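Local coordinates for dihydroxyacetone kinase (Citrobacter freundii, PDB 1UN8), which phosphorylates dihydroxyacetone at the expense of ATP, giving dihydroxyacetone phosphate in glycerol fermentation, and works as a homodimer that needs a divalent metal ion, at residues I107-T112 and A153-V158; I258-G263 and A267-I272; A346-Q351 and I420-T425; A470-G473 and I478-L481. All coordinates share one frame; numbering follows the deposited sequence.

Contact 1 (I107-T112 and A153-V158)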
loop_
_atom_site.group_PDB
_atom_site.type_symbol
_atom_site.label_atom_id
_atom_site.label_comp_id
_atom_site.label_asym_id
_atom_site.label_seq_id
_atom_site.Cartn_x
_atom_site.Cartn_y
_atom_site.Cartn_z
ATOM N N ILE A 107 -20.822 12.968 -9.244
ATOM C CA ILE A 107 -19.466 13.163 -9.732
ATOM C C ILE A 107 -19.067 11.823 -10.370
ATOM O O ILE A 107 -18.892 10.807 -9.670
ATOM C CB ILE A 107 -18.499 13.501 -8.591
ATOM C CG1 ILE A 107 -18.986 14.762 -7.855
ATOM C CG2 ILE A 107 -17.068 13.692 -9.162
ATOM C CD1 ILE A 107 -18.012 15.906 -7.840
ATOM N N VAL A 108 -18.926 11.814 -11.693
ATOM C CA VAL A 108 -18.596 10.586 -12.409
ATOM C C VAL A 108 -17.269 10.579 -13.169
ATOM O O VAL A 108 -16.983 11.492 -13.941
ATOM C CB VAL A 108 -19.717 10.241 -13.403
ATOM C CG1 VAL A 108 -19.384 8.971 -14.161
ATOM C CG2 VAL A 108 -21.020 10.078 -12.648
ATOM N N LYS A 109 -16.470 9.531 -12.955
ATOM C CA LYS A 109 -15.188 9.387 -13.651
ATOM C C LYS A 109 -15.523 9.075 -15.111
ATOM O O LYS A 109 -16.500 8.385 -15.390
ATOM C CB LYS A 109 -14.349 8.268 -13.015
ATOM C CG LYS A 109 -13.911 8.580 -11.582
ATOM C CD LYS A 109 -12.871 7.585 -11.039
ATOM C CE LYS A 109 -13.364 6.141 -11.062
ATOM N NZ LYS A 109 -14.664 5.948 -10.374
ATOM N N ASN A 110 -14.730 9.594 -16.039
ATOM C CA ASN A 110 -15.007 9.401 -17.461
ATOM C C ASN A 110 -14.896 7.976 -18.000
ATOM O O ASN A 110 -13.845 7.561 -18.471
ATOM C CB ASN A 110 -14.113 10.322 -18.294
ATOM C CG ASN A 110 -14.751 10.719 -19.614
ATOM O OD1 ASN A 110 -15.771 10.157 -20.014
ATOM N ND2 ASN A 110 -14.149 11.695 -20.299
ATOM N N TYR A 111 -15.987 7.231 -17.920
ATOM C CA TYR A 111 -16.047 5.870 -18.443
ATOM C C TYR A 111 -17.489 5.642 -18.888
ATOM O O TYR A 111 -18.427 5.940 -18.145
ATOM C CB TYR A 111 -15.513 4.875 -17.410
ATOM C CG TYR A 111 -14.096 5.158 -16.963
ATOM C CD1 TYR A 111 -13.846 5.783 -15.748
ATOM C CD2 TYR A 111 -13.012 4.802 -17.749
ATOM C CE1 TYR A 111 -12.554 6.045 -15.331
ATOM C CE2 TYR A 111 -11.717 5.059 -17.341
ATOM C CZ TYR A 111 -11.493 5.681 -16.132
ATOM O OH TYR A 111 -10.206 5.938 -15.723
ATOM N N THR A 112 -17.660 5.127 -20.102
ATOM C CA THR A 112 -18.987 4.873 -20.657
ATOM C C THR A 112 -19.973 4.245 -19.677
ATOM O O THR A 112 -21.061 4.767 -19.462
ATOM C CB THR A 112 -18.899 3.968 -21.884
ATOM O OG1 THR A 112 -18.000 4.554 -22.825
ATOM C CG2 THR A 112 -20.272 3.817 -22.540
ATOM N N ALA A 153 -7.120 9.401 -10.388
ATOM C CA ALA A 153 -6.882 9.973 -9.067
ATOM C C ALA A 153 -7.400 11.383 -8.781
ATOM O O ALA A 153 -7.993 11.627 -7.732
ATOM C CB ALA A 153 -5.400 9.896 -8.734
ATOM N N GLY A 154 -7.177 12.307 -9.710
ATOM C CA GLY A 154 -7.613 13.676 -9.508
ATOM C C GLY A 154 -9.074 13.814 -9.117
ATOM O O GLY A 154 -9.468 14.788 -8.484
ATOM N N THR A 155 -9.882 12.836 -9.499
ATOM C CA THR A 155 -11.296 12.876 -9.189
ATOM C C THR A 155 -11.559 13.238 -7.729
ATOM O O THR A 155 -12.435 14.041 -7.439
ATOM C CB THR A 155 -11.978 11.514 -9.480
ATOM O OG1 THR A 155 -11.848 11.186 -10.874
ATOM C CG2 THR A 155 -13.455 11.570 -9.096
ATOM N N ILE A 156 -10.802 12.662 -6.806
ATOM C CA ILE A 156 -11.047 12.957 -5.408
ATOM C C ILE A 156 -10.761 14.411 -5.065
ATOM O O ILE A 156 -11.320 14.946 -4.110
ATOM C CB ILE A 156 -10.241 12.035 -4.462
ATOM C CG1 ILE A 156 -8.746 12.243 -4.682
ATOM C CG2 ILE A 156 -10.683 10.581 -4.647
ATOM C CD1 ILE A 156 -7.944 12.237 -3.377
ATOM N N LEU A 157 -9.884 15.063 -5.817
ATOM C CA LEU A 157 -9.626 16.462 -5.529
ATOM C C LEU A 157 -10.903 17.210 -5.877
ATOM O O LEU A 157 -11.202 18.259 -5.301
ATOM C CB LEU A 157 -8.461 16.994 -6.353
ATOM C CG LEU A 157 -7.102 16.375 -6.032
ATOM C CD1 LEU A 157 -6.042 17.091 -6.862
ATOM C CD2 LEU A 157 -6.799 16.481 -4.543
ATOM N N VAL A 158 -11.666 16.656 -6.818
ATOM C CA VAL A 158 -12.921 17.267 -7.219
ATOM C C VAL A 158 -13.934 17.048 -6.097
ATOM O O VAL A 158 -14.718 17.943 -5.775
ATOM C CB VAL A 158 -13.442 16.665 -8.544
ATOM C CG1 VAL A 158 -14.823 17.206 -8.861
ATOM C CG2 VAL A 158 -12.488 17.019 -9.676
#
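Lys109 lays its aliphatic stem across Thr155, the two side chains meeting at about a right angle. From CB, the first torsion (chi1 -66°) swings CG to the side of the backbone N, where Lys109 CG comes 3.4 Å from Thr155 OG1 and 3.9 Å from Thr155 CG2. One carbon further, Lys109 CD still lies 3.7 Å from Thr155 OG1, a hydroxyl that is hydrogen-bonded to the carbonyl of Ile152. Then the chain folds at chi3 and again at chi4, which leads NZ away from the helix to His65 NE2, its hydrogen-bond partner. Lys109 is a substrate-binding residue at the end of strand 104-109, and its side chain is about 4 Å from those of His61 and Asp114, which also bind substrate. Helix 155-167 packs here between two mixed sheets: Thr155 and Val158 also touch strand 132-137, parallel neighbour of 104-109, while Leu157 touches strands 254-260 and 301-309 of the other sheet. Further back along the strand the contact is purely apolar. Ile107 CD1 reaches Val158 CG1 at 3.6 Å, and the second branch, Ile107 CG2, is 4.2 Å from both Thr155 CG2 and Val158 CG1.

Contact 2 (I258-G263 and A267-I272); sequences INNLGG and AEMAII
Met269 and Ile272, one helical turn apart, carry this contact, meeting Asn260 and Ile258 of the strand. Before them, Glu268 points toward the strand but spends its carboxylate on other partners: OE1 forms a salt bridge with Lys301, and OE2 accepts from Phe5 N of the second subunit. Met269 comes next. Bends at chi2 and chi3 (-72° and 86°) fold CG and SD against the side-chain amide of Asn260. Met269 CG lies 3.3 Å from Asn260 ND2, and Met269 SD is 3.6 Å from Asn260 CB. That amide is held from two directions: ND2 donates to the carbonyl of Val264, and Asn260 OD1 accepts from Gly262 N at 2.7 Å, closing an Asx turn, with the donor tilted 33° from the carbonyl plane. The buried polar group is thereby satisfied although it packs on a thioether. Ile271 turns to Val16 of the second subunit. Ile272 ends the walk, its CG2 branch 4.4 Å from Ile258 CG2; its far end leads away, and the residue also packs on Phe5 of the second subunit. Strand 254-260, its Asx turn and helix 266-277 form the first half of a beta-alpha-beta unit that strand 285-292 completes alongside, parallel to the first strand.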
loop_
_atom_site.group_PDB
_atom_site.type_symbol
_atom_site.label_atom_id
_atom_site.label_comp_id
_atom_site.label_asym_id
_atom_site.label_seq_id
_atom_site.Cartn_x
_atom_site.Cartn_y
_atom_site.Cartn_z
ATOM N N ILE A 258 0.564 12.627 -4.781
ATOM C CA ILE A 258 1.340 11.438 -5.145
ATOM C C ILE A 258 0.521 10.228 -4.684
ATOM O O ILE A 258 0.459 9.916 -3.494
ATOM C CB ILE A 258 2.710 11.421 -4.438
ATOM C CG1 ILE A 258 3.441 12.737 -4.705
ATOM C CG2 ILE A 258 3.549 10.260 -4.935
ATOM C CD1 ILE A 258 3.934 13.436 -3.459
ATOM N N ASN A 259 -0.096 9.565 -5.650
ATOM C CA ASN A 259 -0.964 8.423 -5.428
ATOM C C ASN A 259 -0.332 7.070 -5.773
ATOM O O ASN A 259 0.253 6.886 -6.839
ATOM C CB ASN A 259 -2.241 8.614 -6.249
ATOM C CG ASN A 259 -3.204 7.434 -6.138
ATOM O OD1 ASN A 259 -3.693 7.114 -5.051
ATOM N ND2 ASN A 259 -3.489 6.791 -7.271
ATOM N N ASN A 260 -0.474 6.119 -4.861
ATOM C CA ASN A 260 0.066 4.788 -5.062
ATOM C C ASN A 260 -1.048 3.942 -5.666
ATOM O O ASN A 260 -2.082 3.748 -5.020
ATOM C CB ASN A 260 0.497 4.188 -3.729
ATOM C CG ASN A 260 1.227 2.868 -3.903
ATOM O OD1 ASN A 260 0.944 2.105 -4.832
ATOM N ND2 ASN A 260 2.162 2.584 -3.005
ATOM N N LEU A 261 -0.853 3.440 -6.887
ATOM C CA LEU A 261 -1.899 2.640 -7.517
ATOM C C LEU A 261 -2.188 1.323 -6.778
ATOM O O LEU A 261 -3.176 0.636 -7.077
ATOM C CB LEU A 261 -1.566 2.371 -8.986
ATOM C CG LEU A 261 -2.020 3.392 -10.045
ATOM C CD1 LEU A 261 -2.937 4.438 -9.441
ATOM C CD2 LEU A 261 -0.821 4.031 -10.676
ATOM N N GLY A 262 -1.325 0.967 -5.825
ATOM C CA GLY A 262 -1.577 -0.229 -5.048
ATOM C C GLY A 262 -0.460 -1.214 -4.822
ATOM O O GLY A 262 -0.478 -1.932 -3.817
ATOM N N GLY A 263 0.509 -1.259 -5.731
ATOM C CA GLY A 263 1.589 -2.212 -5.590
ATOM C C GLY A 263 2.996 -1.676 -5.411
ATOM O O GLY A 263 3.954 -2.448 -5.387
ATOM N N ALA A 267 8.871 2.329 0.364
ATOM C CA ALA A 267 10.221 2.818 0.112
ATOM C C ALA A 267 10.237 3.515 -1.244
ATOM O O ALA A 267 10.655 4.667 -1.370
ATOM C CB ALA A 267 11.218 1.652 0.119
ATOM N N GLU A 268 9.771 2.800 -2.263
ATOM C CA GLU A 268 9.730 3.347 -3.610
ATOM C C GLU A 268 8.943 4.660 -3.657
ATOM O O GLU A 268 9.377 5.639 -4.289
ATOM C CB GLU A 268 9.112 2.328 -4.573
ATOM C CG GLU A 268 10.008 1.133 -4.895
ATOM C CD GLU A 268 9.278 0.052 -5.670
ATOM O OE1 GLU A 268 8.539 -0.741 -5.049
ATOM O OE2 GLU A 268 9.432 0.001 -6.908
ATOM N N MET A 269 7.797 4.681 -2.983
ATOM C CA MET A 269 6.957 5.876 -2.962
ATOM C C MET A 269 7.711 7.068 -2.389
ATOM O O MET A 269 7.492 8.196 -2.819
ATOM C CB MET A 269 5.693 5.618 -2.151
ATOM C CG MET A 269 4.710 4.690 -2.843
ATOM S SD MET A 269 3.871 5.441 -4.254
ATOM C CE MET A 269 5.013 5.139 -5.501
ATOM N N ALA A 270 8.600 6.810 -1.429
ATOM C CA ALA A 270 9.398 7.864 -0.817
ATOM C C ALA A 270 10.396 8.387 -1.837
ATOM O O ALA A 270 10.572 9.597 -1.988
ATOM C CB ALA A 270 10.127 7.337 0.408
ATOM N N ILE A 271 11.057 7.470 -2.531
ATOM C CA ILE A 271 12.011 7.858 -3.558
ATOM C C ILE A 271 11.289 8.705 -4.602
ATOM O O ILE A 271 11.803 9.731 -5.041
ATOM C CB ILE A 271 12.617 6.629 -4.241
ATOM C CG1 ILE A 271 13.361 5.785 -3.210
ATOM C CG2 ILE A 271 13.570 7.055 -5.352
ATOM C CD1 ILE A 271 13.852 4.438 -3.744
ATOM N N ILE A 272 10.097 8.270 -4.996
ATOM C CA ILE A 272 9.327 9.002 -5.986
ATOM C C ILE A 272 9.056 10.422 -5.468
ATOM O O ILE A 272 9.169 11.413 -6.199
ATOM C CB ILE A 272 7.967 8.304 -6.287
ATOM C CG1 ILE A 272 8.203 6.926 -6.920
ATOM C CG2 ILE A 272 7.139 9.175 -7.207
ATOM C CD1 ILE A 272 9.449 6.858 -7.777
#

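Contact 3 (A346-Q351 and I420-T425)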
loop_
_atom_site.group_PDB
_atom_site.type_symbol
_atom_site.label_atom_id
_atom_site.label_comp_id
_atom_site.label_asym_id
_atom_site.label_seq_id
_atom_site.Cartn_x
_atom_site.Cartn_y
_atom_site.Cartn_z
ATOM N N ALA A 346 35.440 7.606 19.444
ATOM C CA ALA A 346 35.247 6.243 19.915
ATOM C C ALA A 346 36.617 5.613 20.153
ATOM O O ALA A 346 36.816 4.888 21.128
ATOM C CB ALA A 346 34.463 5.442 18.881
ATOM N N ARG A 347 37.556 5.912 19.258
ATOM C CA ARG A 347 38.916 5.392 19.330
ATOM C C ARG A 347 39.460 5.322 20.755
ATOM O O ARG A 347 39.491 6.315 21.471
ATOM C CB ARG A 347 39.835 6.250 18.459
ATOM C CG ARG A 347 41.319 6.065 18.706
ATOM C CD ARG A 347 42.085 7.159 17.979
ATOM N NE ARG A 347 43.272 7.580 18.712
ATOM C CZ ARG A 347 43.965 8.685 18.434
ATOM N NH1 ARG A 347 43.580 9.480 17.436
ATOM N NH2 ARG A 347 45.038 9.002 19.150
ATOM N N VAL A 348 39.888 4.131 21.156
ATOM C CA VAL A 348 40.437 3.919 22.489
ATOM C C VAL A 348 41.872 4.431 22.580
ATOM O O VAL A 348 42.700 4.185 21.697
ATOM C CB VAL A 348 40.395 2.411 22.884
ATOM C CG1 VAL A 348 40.962 1.558 21.763
ATOM C CG2 VAL A 348 41.187 2.179 24.162
ATOM N N GLU A 349 42.148 5.156 23.657
ATOM C CA GLU A 349 43.468 5.719 23.896
ATOM C C GLU A 349 44.312 4.787 24.748
ATOM O O GLU A 349 43.792 4.062 25.597
ATOM C CB GLU A 349 43.347 7.067 24.592
ATOM C CG GLU A 349 43.023 8.217 23.671
ATOM C CD GLU A 349 42.295 9.330 24.398
ATOM O OE1 GLU A 349 42.691 9.657 25.542
ATOM O OE2 GLU A 349 41.330 9.881 23.823
ATOM N N PHE A 350 45.624 4.828 24.532
ATOM C CA PHE A 350 46.534 3.967 25.265
ATOM C C PHE A 350 47.975 4.381 25.035
ATOM O O PHE A 350 48.281 5.151 24.124
ATOM C CB PHE A 350 46.358 2.524 24.797
ATOM C CG PHE A 350 46.794 2.298 23.376
ATOM C CD1 PHE A 350 48.066 1.813 23.090
ATOM C CD2 PHE A 350 45.936 2.591 22.319
ATOM C CE1 PHE A 350 48.483 1.621 21.772
ATOM C CE2 PHE A 350 46.339 2.404 20.995
ATOM C CZ PHE A 350 47.615 1.918 20.720
ATOM N N GLN A 351 48.864 3.841 25.859
ATOM C CA GLN A 351 50.279 4.131 25.738
ATOM C C GLN A 351 51.037 2.817 25.850
ATOM O O GLN A 351 50.882 2.082 26.826
ATOM C CB GLN A 351 50.713 5.087 26.846
ATOM C CG GLN A 351 51.859 6.001 26.443
ATOM C CD GLN A 351 51.505 6.873 25.244
ATOM O OE1 GLN A 351 50.539 7.638 25.283
ATOM N NE2 GLN A 351 52.284 6.756 24.170
ATOM N N ILE A 420 42.145 -4.525 21.930
ATOM C CA ILE A 420 41.922 -5.709 21.105
ATOM C C ILE A 420 40.473 -5.661 20.629
ATOM O O ILE A 420 40.188 -5.864 19.445
ATOM C CB ILE A 420 42.157 -7.014 21.916
ATOM C CG1 ILE A 420 43.635 -7.131 22.289
ATOM C CG2 ILE A 420 41.721 -8.237 21.112
ATOM C CD1 ILE A 420 43.926 -8.240 23.274
ATOM N N GLY A 421 39.566 -5.381 21.564
ATOM C CA GLY A 421 38.157 -5.315 21.236
ATOM C C GLY A 421 37.891 -4.354 20.096
ATOM O O GLY A 421 37.022 -4.583 19.251
ATOM N N GLU A 422 38.659 -3.275 20.065
ATOM C CA GLU A 422 38.499 -2.278 19.028
ATOM C C GLU A 422 39.090 -2.725 17.701
ATOM O O GLU A 422 38.520 -2.475 16.647
ATOM C CB GLU A 422 39.168 -0.977 19.458
ATOM C CG GLU A 422 38.933 0.189 18.509
ATOM C CD GLU A 422 39.894 1.345 18.757
ATOM O OE1 GLU A 422 41.088 1.230 18.386
ATOM O OE2 GLU A 422 39.452 2.366 19.332
ATOM N N ARG A 423 40.222 -3.408 17.755
ATOM C CA ARG A 423 40.899 -3.835 16.540
ATOM C C ARG A 423 40.416 -5.104 15.823
ATOM O O ARG A 423 40.552 -5.211 14.608
ATOM C CB ARG A 423 42.397 -3.962 16.833
ATOM C CG ARG A 423 43.073 -2.670 17.282
ATOM C CD ARG A 423 44.018 -2.137 16.212
ATOM N NE ARG A 423 43.296 -1.525 15.099
ATOM C CZ ARG A 423 43.683 -1.590 13.827
ATOM N NH1 ARG A 423 44.790 -2.247 13.498
ATOM N NH2 ARG A 423 42.963 -0.994 12.884
ATOM N N LEU A 424 39.851 -6.059 16.551
ATOM C CA LEU A 424 39.422 -7.305 15.923
ATOM C C LEU A 424 38.440 -7.182 14.758
ATOM O O LEU A 424 38.719 -7.694 13.677
ATOM C CB LEU A 424 38.875 -8.268 16.985
ATOM C CG LEU A 424 39.913 -8.771 18.004
ATOM C CD1 LEU A 424 39.305 -9.857 18.884
ATOM C CD2 LEU A 424 41.137 -9.310 17.271
ATOM N N THR A 425 37.308 -6.512 14.955
ATOM C CA THR A 425 36.320 -6.368 13.878
ATOM C C THR A 425 36.888 -5.710 12.629
ATOM O O THR A 425 36.396 -5.933 11.517
ATOM C CB THR A 425 35.107 -5.533 14.305
ATOM O OG1 THR A 425 35.559 -4.354 14.975
ATOM C CG2 THR A 425 34.199 -6.330 15.210
#
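Glu422 reaches out from helix 413-427 to Val348 in the extended segment that leads toward helix 356-371, and these two residues make nearly all of the contact. The glutamate starts with CG opposite its backbone N (chi1 -174°) and stays extended, which carries the carboxylate straight to the neighbouring chain. Val348 N donates to Glu422 OE2 over 2.6 Å, with an N-H...O angle of 165°; OE2 is met on its syn side, 23° out of the carboxylate plane. The same valine packs over the flat group. Val348 CG1, placed between its own N and carbonyl carbon, sits above the carboxylate face, 3.2 Å from Glu422 CD and 3.4 Å from Glu422 OE1. This is very tight packing, and its detail is doubtful at this resolution. The other side of the contact is looser. Arg347 comes near only with the base of its side chain, CB lying 4.0 Å from Glu422 OE2, and the rest of this exposed residue runs away from the helix. Val348 also rests on Leu419 of the same helix and on Arg127 of the second subunit. The extended segment is thus joined to helix 413-427 of the lipid-binding helical barrel. Since the donor is a backbone N-H, the grip uses the path of the chain, not a basic side chain; Arg347 NE, 6.5 Å from Glu422 OE2, could at most favour the charged carboxylate through space.

Contact 4 (A470-G473 and I478-L481); sequences ADEG and IDAL
In the loop that joins helix 453-468 to helix 478-490, beside the ATP-binding residues Thr476 and Met477, Asp479 of the helix's first turn reaches back to Gly473. Its CG stands beside the backbone N (chi1 -52°), which directs OD1 at the loop backbone. Gly473 N donates to Asp479 OD1 in a nearly straight hydrogen bond, N-H...O 167°; the modelled 2.4 Å between Gly473 N and Asp479 OD1 is too short to be trusted as a length. The other oxygen, OD2, takes a weak hydrogen bond from Thr476 N. Around this polar centre the packing is thinner: Glu472 CG lies 4.4 Å from Ile478 O, and Ile478 CG1 comes no nearer than 4.6 Å to Ala470 CB, while the isoleucine side chain rests on Leu461 and Met464 of helix 453-468. Asp471 faces away, its OD2 in a salt bridge with Lys147 of the second subunit. Asp479 is also about 5 Å, side chain to side chain, from the ATP-binding Asp533. If both bonds hold, one carboxylate would take backbone N-H groups from Gly473 and, weakly, Thr476, consistent with fixing the course of the chain through the nucleotide site.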
loop_
_atom_site.group_PDB
_atom_site.type_symbol
_atom_site.label_atom_id
_atom_site.label_comp_id
_atom_site.label_asym_id
_atom_site.label_seq_id
_atom_site.Cartn_x
_atom_site.Cartn_y
_atom_site.Cartn_z
ATOM N N ALA A 470 23.763 -17.744 21.133
ATOM C CA ALA A 470 24.166 -19.142 21.281
ATOM C C ALA A 470 24.235 -19.600 22.730
ATOM O O ALA A 470 24.433 -18.800 23.646
ATOM C CB ALA A 470 25.506 -19.373 20.604
ATOM N N ASP A 471 24.059 -20.903 22.920
ATOM C CA ASP A 471 24.109 -21.529 24.239
ATOM C C ASP A 471 25.027 -22.730 24.194
ATOM O O ASP A 471 25.448 -23.168 23.117
ATOM C CB ASP A 471 22.720 -21.996 24.678
ATOM C CG ASP A 471 22.094 -21.071 25.694
ATOM O OD1 ASP A 471 22.735 -20.851 26.753
ATOM O OD2 ASP A 471 20.969 -20.571 25.435
ATOM N N GLU A 472 25.344 -23.265 25.365
ATOM C CA GLU A 472 26.203 -24.434 25.406
ATOM C C GLU A 472 25.444 -25.560 24.720
ATOM O O GLU A 472 24.302 -25.864 25.076
ATOM C CB GLU A 472 26.545 -24.807 26.847
ATOM C CG GLU A 472 28.040 -24.820 27.088
ATOM C CD GLU A 472 28.419 -25.141 28.516
ATOM O OE1 GLU A 472 27.862 -24.501 29.437
ATOM O OE2 GLU A 472 29.285 -26.023 28.712
ATOM N N GLY A 473 26.076 -26.154 23.716
ATOM C CA GLY A 473 25.444 -27.223 22.981
ATOM C C GLY A 473 25.087 -26.818 21.565
ATOM O O GLY A 473 24.721 -27.678 20.763
ATOM N N ILE A 478 31.681 -21.295 22.266
ATOM C CA ILE A 478 31.110 -21.234 23.603
ATOM C C ILE A 478 31.205 -22.590 24.297
ATOM O O ILE A 478 31.493 -22.665 25.496
ATOM C CB ILE A 478 29.619 -20.813 23.553
ATOM C CG1 ILE A 478 29.477 -19.455 22.853
ATOM C CG2 ILE A 478 29.040 -20.752 24.961
ATOM C CD1 ILE A 478 30.202 -18.327 23.533
ATOM N N ASP A 479 30.969 -23.660 23.540
ATOM C CA ASP A 479 31.010 -25.011 24.096
ATOM C C ASP A 479 32.321 -25.400 24.767
ATOM O O ASP A 479 32.356 -26.315 25.589
ATOM C CB ASP A 479 30.670 -26.032 23.018
ATOM C CG ASP A 479 29.388 -25.700 22.309
ATOM O OD1 ASP A 479 28.332 -25.730 22.970
ATOM O OD2 ASP A 479 29.418 -25.419 21.097
ATOM N N ALA A 480 33.396 -24.707 24.417
ATOM C CA ALA A 480 34.688 -24.987 25.011
ATOM C C ALA A 480 35.069 -23.848 25.962
ATOM O O ALA A 480 35.681 -24.079 27.005
ATOM C CB ALA A 480 35.754 -25.144 23.907
ATOM N N LEU A 481 34.686 -22.624 25.605
ATOM C CA LEU A 481 35.016 -21.448 26.407
ATOM C C LEU A 481 34.376 -21.451 27.787
ATOM O O LEU A 481 35.060 -21.289 28.793
ATOM C CB LEU A 481 34.603 -20.167 25.677
ATOM C CG LEU A 481 35.550 -18.960 25.703
ATOM C CD1 LEU A 481 34.711 -17.704 25.758
ATOM C CD2 LEU A 481 36.494 -19.010 26.878
#

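Overall arrangement
The four contacts follow one another along the chain, two in each half of the kinase. Contacts 1 and 2 belong to the substrate-binding half; their centres are 21 Å apart, and they touch where Ala153 CB lies 3.9 Å from Asn259 ND2, so segment 153-158 abuts strand 254-260, which serves contact 2. Contacts 3 and 4, with centres 26 Å apart, lie on different parts of the eight-helix, ATP-binding barrel. Between the halves, centres are 44 to 65 Å apart, across an extended linker. Contacts 2, 3 and 4 all reach the second subunit, which fits an enzyme whose separated domains are brought together in the dimer.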